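Side-chain contact in uncharacterized protein (PDB 4OBI), which is of unknown function but binds a zinc ion, in a NusG domain II family piece of a longer, membrane-associated protein: residues A14-D19 / Y35-E40. Sequence-based numbering, arbitrary orientation.
Sequences AVLKVD and YTYKYE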
ATOM      1  N   ALA A  14      -2.778  -1.166   7.761  1.00 22.69           N
ATOM      2  CA  ALA A  14      -2.449  -1.603   6.407  1.00 21.39           C
ATOM      3  C   ALA A  14      -1.132  -2.357   6.421  1.00 20.52           C
ATOM      4  O   ALA A  14      -0.158  -1.900   7.016  1.00 21.61           O
ATOM      5  CB  ALA A  14      -2.354  -0.414   5.465  1.00 21.29           C
ATOM      6  N   VAL A  15      -1.110  -3.511   5.764  1.00 19.49           N
ATOM      7  CA  VAL A  15       0.056  -4.376   5.724  1.00 19.07           C
ATOM      8  C   VAL A  15       0.638  -4.373   4.311  1.00 17.85           C
ATOM      9  O   VAL A  15      -0.031  -4.757   3.348  1.00 16.69           O
ATOM     10  CB  VAL A  15      -0.343  -5.820   6.116  1.00 19.97           C
ATOM     11  CG1 VAL A  15       0.855  -6.762   6.062  1.00 20.91           C
ATOM     12  CG2 VAL A  15      -1.011  -5.820   7.490  1.00 22.31           C
ATOM     13  N   LEU A  16       1.893  -3.949   4.203  1.00 17.67           N
ATOM     14  CA  LEU A  16       2.609  -3.894   2.939  1.00 17.38           C
ATOM     15  C   LEU A  16       3.560  -5.075   2.848  1.00 17.74           C
ATOM     16  O   LEU A  16       4.436  -5.237   3.694  1.00 19.60           O
ATOM     17  CB  LEU A  16       3.394  -2.582   2.841  1.00 17.74           C
ATOM     18  CG  LEU A  16       4.363  -2.424   1.664  1.00 18.08           C
ATOM     19  CD1 LEU A  16       3.618  -2.486   0.345  1.00 17.99           C
ATOM     20  CD2 LEU A  16       5.130  -1.119   1.789  1.00 19.23           C
ATOM     21  N   LYS A  17       3.372  -5.894   1.816  1.00 17.36           N
ATOM     22  CA  LYS A  17       4.153  -7.096   1.612  1.00 19.59           C
ATOM     23  C   LYS A  17       4.764  -7.021   0.224  1.00 19.09           C
ATOM     24  O   LYS A  17       4.068  -6.677  -0.741  1.00 18.53           O
ATOM     25  CB  LYS A  17       3.248  -8.323   1.709  1.00 21.82           C
ATOM     26  CG  LYS A  17       3.952  -9.644   1.464  1.00 24.16           C
ATOM     27  CD  LYS A  17       3.073 -10.827   1.840  1.00 26.47           C
ATOM     28  CE  LYS A  17       1.927 -11.021   0.864  1.00 29.32           C
ATOM     29  NZ  LYS A  17       1.078 -12.193   1.236  1.00 32.71           N
ATOM     30  N   VAL A  18       6.062  -7.306   0.135  1.00 19.47           N
ATOM     31  CA  VAL A  18       6.757  -7.365  -1.150  1.00 21.17           C
ATOM     32  C   VAL A  18       7.625  -8.614  -1.172  1.00 21.48           C
ATOM     33  O   VAL A  18       8.336  -8.898  -0.204  1.00 22.19           O
ATOM     34  CB  VAL A  18       7.671  -6.144  -1.392  1.00 23.28           C
ATOM     35  CG1 VAL A  18       8.261  -6.187  -2.803  1.00 26.53           C
ATOM     36  CG2 VAL A  18       6.911  -4.855  -1.165  1.00 23.94           C
ATOM     37  N   ASP A  19       7.564  -9.356  -2.274  1.00 22.71           N
ATOM     38  CA  ASP A  19       8.315 -10.593  -2.416  1.00 25.47           C
ATOM     39  C   ASP A  19       8.127 -11.479  -1.190  1.00 24.53           C
ATOM     40  O   ASP A  19       9.088 -12.072  -0.678  1.00 24.48           O
ATOM     41  CB  ASP A  19       9.805 -10.305  -2.645  1.00 29.41           C
ATOM     42  CG  ASP A  19      10.066  -9.555  -3.945  1.00 35.01           C
ATOM     43  OD1 ASP A  19       9.325  -9.779  -4.926  1.00 36.80           O
ATOM     44  OD2 ASP A  19      11.026  -8.752  -3.988  1.00 40.80           O
ATOM     45  N   TYR A  35       1.432  11.117   4.690  1.00 33.82           N
ATOM     46  CA  TYR A  35       2.838  10.959   4.309  1.00 33.47           C
ATOM     47  C   TYR A  35       2.987   9.939   3.202  1.00 31.32           C
ATOM     48  O   TYR A  35       2.050   9.190   2.909  1.00 29.32           O
ATOM     49  CB  TYR A  35       3.675  10.526   5.515  1.00 34.30           C
ATOM     50  CG  TYR A  35       3.178   9.259   6.182  1.00 32.82           C
ATOM     51  CD1 TYR A  35       2.189   9.306   7.159  1.00 32.94           C
ATOM     52  CD2 TYR A  35       3.691   8.009   5.830  1.00 31.64           C
ATOM     53  CE1 TYR A  35       1.724   8.151   7.770  1.00 32.57           C
ATOM     54  CE2 TYR A  35       3.234   6.848   6.441  1.00 30.85           C
ATOM     55  CZ  TYR A  35       2.256   6.924   7.411  1.00 31.74           C
ATOM     56  OH  TYR A  35       1.793   5.783   8.022  1.00 33.17           O
ATOM     57  N   THR A  36       4.174   9.910   2.597  1.00 31.16           N
ATOM     58  CA  THR A  36       4.494   8.924   1.577  1.00 28.59           C
ATOM     59  C   THR A  36       5.603   8.010   2.067  1.00 27.96           C
ATOM     60  O   THR A  36       6.449   8.412   2.879  1.00 28.59           O
ATOM     61  CB  THR A  36       4.916   9.569   0.232  1.00 29.70           C
ATOM     62  OG1 THR A  36       6.027  10.462   0.427  1.00 30.23           O
ATOM     63  CG2 THR A  36       3.749  10.346  -0.366  1.00 31.05           C
ATOM     64  N   TYR A  37       5.572   6.781   1.570  1.00 26.52           N
ATOM     65  CA  TYR A  37       6.611   5.789   1.821  1.00 26.89           C
ATOM     66  C   TYR A  37       6.968   5.132   0.486  1.00 25.13           C
ATOM     67  O   TYR A  37       6.116   4.551  -0.179  1.00 23.71           O
ATOM     68  CB  TYR A  37       6.108   4.725   2.805  1.00 26.63           C
ATOM     69  CG  TYR A  37       7.067   3.566   2.977  1.00 27.39           C
ATOM     70  CD1 TYR A  37       7.025   2.466   2.126  1.00 26.47           C
ATOM     71  CD2 TYR A  37       8.014   3.577   3.993  1.00 31.12           C
ATOM     72  CE1 TYR A  37       7.910   1.403   2.275  1.00 27.75           C
ATOM     73  CE2 TYR A  37       8.900   2.525   4.154  1.00 33.32           C
ATOM     74  CZ  TYR A  37       8.843   1.439   3.296  1.00 31.06           C
ATOM     75  OH  TYR A  37       9.732   0.404   3.469  1.00 32.11           O
ATOM     76  N   LYS A  38       8.236   5.222   0.104  1.00 24.85           N
ATOM     77  CA  LYS A  38       8.677   4.687  -1.173  1.00 25.12           C
ATOM     78  C   LYS A  38       9.276   3.290  -1.021  1.00 24.15           C
ATOM     79  O   LYS A  38      10.270   3.101  -0.313  1.00 25.43           O
ATOM     80  CB  LYS A  38       9.708   5.609  -1.808  1.00 27.62           C
ATOM     81  CG  LYS A  38      10.181   5.139  -3.175  1.00 29.04           C
ATOM     82  CD  LYS A  38      10.989   6.206  -3.894  1.00 32.30           C
ATOM     83  CE  LYS A  38      12.331   6.443  -3.224  1.00 34.80           C
ATOM     84  NZ  LYS A  38      12.956   7.717  -3.663  1.00 38.78           N
ATOM     85  N   TYR A  39       8.672   2.320  -1.696  1.00 22.80           N
ATOM     86  CA  TYR A  39       9.328   1.042  -1.936  1.00 23.31           C
ATOM     87  C   TYR A  39      10.092   1.169  -3.244  1.00 23.15           C
ATOM     88  O   TYR A  39       9.492   1.448  -4.279  1.00 21.48           O
ATOM     89  CB  TYR A  39       8.331  -0.112  -2.052  1.00 22.21           C
ATOM     90  CG  TYR A  39       8.966  -1.327  -2.692  1.00 23.34           C
ATOM     91  CD1 TYR A  39       9.894  -2.091  -1.996  1.00 24.87           C
ATOM     92  CD2 TYR A  39       8.685  -1.675  -4.012  1.00 23.27           C
ATOM     93  CE1 TYR A  39      10.508  -3.184  -2.583  1.00 27.25           C
ATOM     94  CE2 TYR A  39       9.291  -2.773  -4.607  1.00 25.10           C
ATOM     95  CZ  TYR A  39      10.209  -3.519  -3.889  1.00 25.83           C
ATOM     96  OH  TYR A  39      10.824  -4.613  -4.464  1.00 28.64           O
ATOM     97  N   GLU A  40      11.401   0.965  -3.206  1.00 24.69           N
ATOM     98  CA  GLU A  40      12.193   0.943  -4.431  1.00 26.88           C
ATOM     99  C   GLU A  40      13.224  -0.186  -4.381  1.00 28.96           C
ATOM    100  O   GLU A  40      14.081  -0.215  -3.500  1.00 29.97           O
ATOM    101  CB  GLU A  40      12.873   2.296  -4.677  1.00 29.00           C
ATOM    102  CG  GLU A  40      13.557   2.380  -6.039  1.00 32.05           C
ATOM    103  CD  GLU A  40      14.109   3.760  -6.369  1.00 36.23           C
ATOM    104  OE1 GLU A  40      13.777   4.734  -5.672  1.00 38.05           O
ATOM    105  OE2 GLU A  40      14.882   3.871  -7.341  1.00 40.70           O
TER
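Face-to-face packing of two antiparallel beta sheets in this NusG domain II fold brings Leu-16 and Val-18 of strand 12-18 against Tyr-37 and Tyr-39 of strand 34-40, an outermost strand of its sheet. Val-18 and Tyr-39 make the tighter pair, their side chains approaching from opposite directions. CG2 of Val-18 sits over the ring of Tyr-39 in a CH-pi contact, 4.2 Å from the centroid and only 12° off the normal. Its other methyl, CG1, lies anti to the backbone N (chi1 -174°), which carries it to the phenol end of the same ring, 3.5 Å from Tyr-39 CZ. One branched side chain thus spans the aromatic from centre to hydroxyl. A step back along both strands, Leu-16 reaches Tyr-37 obliquely through a single methyl, CD2, 3.8 Å from CE1 of that ring. From the neighbouring strand 89-95 of the same sheet, Leu-89 touches both Leu-16 and Val-18, while Asn-47 borders Tyr-39 from strand 46-52. The bound zinc ion lies about 9 Å from the Tyr-39 side chain. With aliphatic branches set against aromatic rings, this small interface rests on dispersion and the hydrophobic effect, without hydrogen bonds or salt bridges between the two segments.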